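CdnC (Chryseobacterium gregarium DSM 19109, PDB 7MGV) is an ATP-grasp ligase that installs single and bicyclic omega-ester macrocycles in the core peptides of a multicore graspetide precursor. Local coordinates at residues 172-177 / 224-229. Sequence-based numbering, arbitrary orientation.
Sequences EEAKRF and MQFQKK. With ADP (adenosine-5'-diphosphate), chain F.
Phe177 and Ala174, one turn apart on helix 171-181, meet Phe226 on strand 224-228 by van der Waals packing, with no hydrogen bond crossing between these parts of helix and strand. Phe177 holds its CG anti to the backbone N (chi1 -180°), which carries the ring out from the helix to the strand backbone. There CE1 lies 4.0 Å from Phe226 CB, and the ring turns its edge to the amide, CZ standing 4.2 Å from Lys228 N. The Phe226 side chain runs back at a slant to Phe177 and reaches the methyl of Ala174, whose CB sits 3.7 Å from Phe226 CE1 in an off-centre CH-pi contact. Met224 CG lies over the rim of one face of the same ring, while Leu219 and Val184 close in on Phe226 from elsewhere. Shortening Phe177 to an alanine would probably open a gap between helix and strand and leave Phe226 CB without its aromatic neighbour from the helix. On the other side of the strand, Gln227 extends its chain to ADP: OE1, also bonded by Lys187, accepts from ADP N6 at 2.9 Å, and Lys228 O takes a second bond from that amino group. A helix thus backs the antiparallel sheet whose opposite surface and strand end read the adenine, as in the nucleotide-binding cleft of ATP-grasp enzymes.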
loop_
_atom_site.group_PDB
_atom_site.type_symbol
_atom_site.label_atom_id
_atom_site.label_comp_id
_atom_site.label_asym_id
_atom_site.label_seq_id
_atom_site.Cartn_x
_atom_site.Cartn_y
_atom_site.Cartn_z
ATOM N N GLU A 172 -15.791 9.980 -24.401
ATOM C CA GLU A 172 -16.576 11.198 -24.584
ATOM C C GLU A 172 -16.214 12.254 -23.546
ATOM O O GLU A 172 -16.128 13.446 -23.868
ATOM C CB GLU A 172 -18.067 10.873 -24.526
ATOM C CG GLU A 172 -18.969 12.068 -24.777
ATOM C CD GLU A 172 -20.385 11.840 -24.291
ATOM O OE1 GLU A 172 -21.007 10.842 -24.713
ATOM O OE2 GLU A 172 -20.875 12.658 -23.484
ATOM N N GLU A 173 -15.999 11.839 -22.296
ATOM C CA GLU A 173 -15.597 12.784 -21.258
ATOM C C GLU A 173 -14.253 13.417 -21.594
ATOM O O GLU A 173 -14.078 14.638 -21.479
ATOM C CB GLU A 173 -15.536 12.074 -19.905
ATOM C CG GLU A 173 -15.560 13.005 -18.709
ATOM C CD GLU A 173 -16.954 13.506 -18.394
ATOM O OE1 GLU A 173 -17.884 12.676 -18.335
ATOM O OE2 GLU A 173 -17.120 14.729 -18.207
ATOM N N ALA A 174 -13.288 12.594 -22.013
ATOM C CA ALA A 174 -11.980 13.116 -22.390
ATOM C C ALA A 174 -12.085 14.060 -23.578
ATOM O O ALA A 174 -11.432 15.108 -23.602
ATOM C CB ALA A 174 -11.024 11.967 -22.702
ATOM N N LYS A 175 -12.899 13.708 -24.578
ATOM C CA LYS A 175 -13.035 14.573 -25.746
ATOM C C LYS A 175 -13.658 15.910 -25.371
ATOM O O LYS A 175 -13.217 16.963 -25.846
ATOM C CB LYS A 175 -13.863 13.880 -26.827
ATOM C CG LYS A 175 -13.852 14.615 -28.157
ATOM C CD LYS A 175 -14.550 13.823 -29.245
ATOM C CE LYS A 175 -14.425 14.525 -30.590
ATOM N NZ LYS A 175 -15.313 13.920 -31.619
ATOM N N ARG A 176 -14.691 15.886 -24.525
ATOM C CA ARG A 176 -15.295 17.124 -24.048
ATOM C C ARG A 176 -14.272 17.976 -23.303
ATOM O O ARG A 176 -14.169 19.187 -23.534
ATOM C CB ARG A 176 -16.493 16.793 -23.157
ATOM C CG ARG A 176 -17.012 17.939 -22.313
ATOM C CD ARG A 176 -18.207 17.493 -21.479
ATOM N NE ARG A 176 -19.381 17.227 -22.306
ATOM C CZ ARG A 176 -19.766 16.017 -22.700
ATOM N NH1 ARG A 176 -19.069 14.945 -22.346
ATOM N NH2 ARG A 176 -20.848 15.877 -23.453
ATOM N N PHE A 177 -13.487 17.348 -22.424
ATOM C CA PHE A 177 -12.457 18.072 -21.684
ATOM C C PHE A 177 -11.431 18.696 -22.625
ATOM O O PHE A 177 -11.025 19.851 -22.441
ATOM C CB PHE A 177 -11.781 17.119 -20.694
ATOM C CG PHE A 177 -10.705 17.754 -19.862
ATOM C CD1 PHE A 177 -9.383 17.743 -20.283
ATOM C CD2 PHE A 177 -11.011 18.343 -18.646
ATOM C CE1 PHE A 177 -8.391 18.323 -19.513
ATOM C CE2 PHE A 177 -10.023 18.921 -17.872
ATOM C CZ PHE A 177 -8.712 18.910 -18.306
ATOM N N MET A 224 -6.439 7.313 -18.597
ATOM C CA MET A 224 -5.342 8.253 -18.772
ATOM C C MET A 224 -5.679 9.518 -17.994
ATOM O O MET A 224 -6.849 9.791 -17.698
ATOM C CB MET A 224 -5.098 8.559 -20.258
ATOM C CG MET A 224 -3.861 9.398 -20.540
ATOM S SD MET A 224 -2.360 8.412 -20.685
ATOM C CE MET A 224 -1.985 8.649 -22.415
ATOM N N GLN A 225 -4.638 10.287 -17.651
ATOM C CA GLN A 225 -4.773 11.523 -16.895
ATOM C C GLN A 225 -4.529 12.688 -17.848
ATOM O O GLN A 225 -3.398 12.905 -18.294
ATOM C CB GLN A 225 -3.785 11.534 -15.732
ATOM C CG GLN A 225 -3.847 12.753 -14.836
ATOM C CD GLN A 225 -2.927 12.623 -13.636
ATOM O OE1 GLN A 225 -2.251 11.607 -13.465
ATOM N NE2 GLN A 225 -2.896 13.651 -12.798
ATOM N N PHE A 226 -5.586 13.423 -18.175
ATOM C CA PHE A 226 -5.499 14.598 -19.026
ATOM C C PHE A 226 -5.403 15.851 -18.169
ATOM O O PHE A 226 -6.007 15.940 -17.098
ATOM C CB PHE A 226 -6.716 14.692 -19.950
ATOM C CG PHE A 226 -6.843 13.537 -20.898
ATOM C CD1 PHE A 226 -7.478 12.369 -20.506
ATOM C CD2 PHE A 226 -6.327 13.615 -22.180
ATOM C CE1 PHE A 226 -7.596 11.304 -21.375
ATOM C CE2 PHE A 226 -6.442 12.551 -23.054
ATOM C CZ PHE A 226 -7.078 11.396 -22.650
ATOM N N GLN A 227 -4.638 16.826 -18.651
ATOM C CA GLN A 227 -4.430 18.050 -17.894
ATOM C C GLN A 227 -4.286 19.224 -18.846
ATOM O O GLN A 227 -3.695 19.093 -19.919
ATOM C CB GLN A 227 -3.189 17.954 -17.002
ATOM C CG GLN A 227 -3.495 17.693 -15.542
ATOM C CD GLN A 227 -2.254 17.739 -14.678
ATOM O OE1 GLN A 227 -1.138 17.876 -15.181
ATOM N NE2 GLN A 227 -2.440 17.624 -13.370
ATOM N N LYS A 228 -4.828 20.370 -18.445
ATOM C CA LYS A 228 -4.562 21.604 -19.169
ATOM C C LYS A 228 -3.063 21.865 -19.192
ATOM O O LYS A 228 -2.387 21.763 -18.162
ATOM C CB LYS A 228 -5.297 22.774 -18.515
ATOM C CG LYS A 228 -4.930 24.136 -19.087
ATOM C CD LYS A 228 -6.083 24.739 -19.876
ATOM C CE LYS A 228 -5.662 26.017 -20.584
ATOM N NZ LYS A 228 -4.652 25.749 -21.645
ATOM N N LYS A 229 -2.535 22.177 -20.371
ATOM C CA LYS A 229 -1.106 22.428 -20.506
ATOM C C LYS A 229 -0.772 23.792 -19.921
ATOM O O LYS A 229 -1.275 24.819 -20.392
ATOM C CB LYS A 229 -0.666 22.354 -21.966
ATOM C CG LYS A 229 0.843 22.476 -22.135
ATOM C CD LYS A 229 1.264 22.464 -23.594
ATOM C CE LYS A 229 1.610 23.862 -24.076
ATOM N NZ LYS A 229 3.068 24.008 -24.330
HETATM P PB ADP F . 10.574 13.165 -17.070
HETATM O O1B ADP F . 9.693 13.545 -15.904
HETATM O O2B ADP F . 11.131 11.765 -16.993
HETATM O O3B ADP F . 11.569 14.230 -17.469
HETATM P PA ADP F . 7.978 12.919 -18.036
HETATM O O1A ADP F . 7.771 11.936 -16.907
HETATM O O2A ADP F . 7.266 12.744 -19.356
HETATM O O3A ADP F . 9.550 13.120 -18.310
HETATM O "O5'" ADP F . 7.644 14.383 -17.471
HETATM C "C5'" ADP F . 6.360 14.963 -17.633
HETATM C "C4'" ADP F . 6.579 16.406 -18.063
HETATM O "O4'" ADP F . 5.334 16.993 -18.438
HETATM C "C3'" ADP F . 7.178 17.247 -16.948
HETATM O "O3'" ADP F . 8.467 17.725 -17.344
HETATM C "C2'" ADP F . 6.235 18.417 -16.767
HETATM O "O2'" ADP F . 6.958 19.648 -16.833
HETATM C "C1'" ADP F . 5.245 18.315 -17.915
HETATM N N9 ADP F . 3.871 18.552 -17.422
HETATM C C8 ADP F . 3.219 17.811 -16.507
HETATM N N7 ADP F . 1.976 18.304 -16.279
HETATM C C5 ADP F . 1.825 19.388 -17.064
HETATM C C6 ADP F . 0.757 20.380 -17.319
HETATM N N6 ADP F . -0.430 20.310 -16.671
HETATM N N1 ADP F . 1.012 21.356 -18.220
HETATM C C2 ADP F . 2.188 21.438 -18.872
HETATM N N3 ADP F . 3.200 20.573 -18.690
HETATM C C4 ADP F . 3.079 19.549 -17.813
#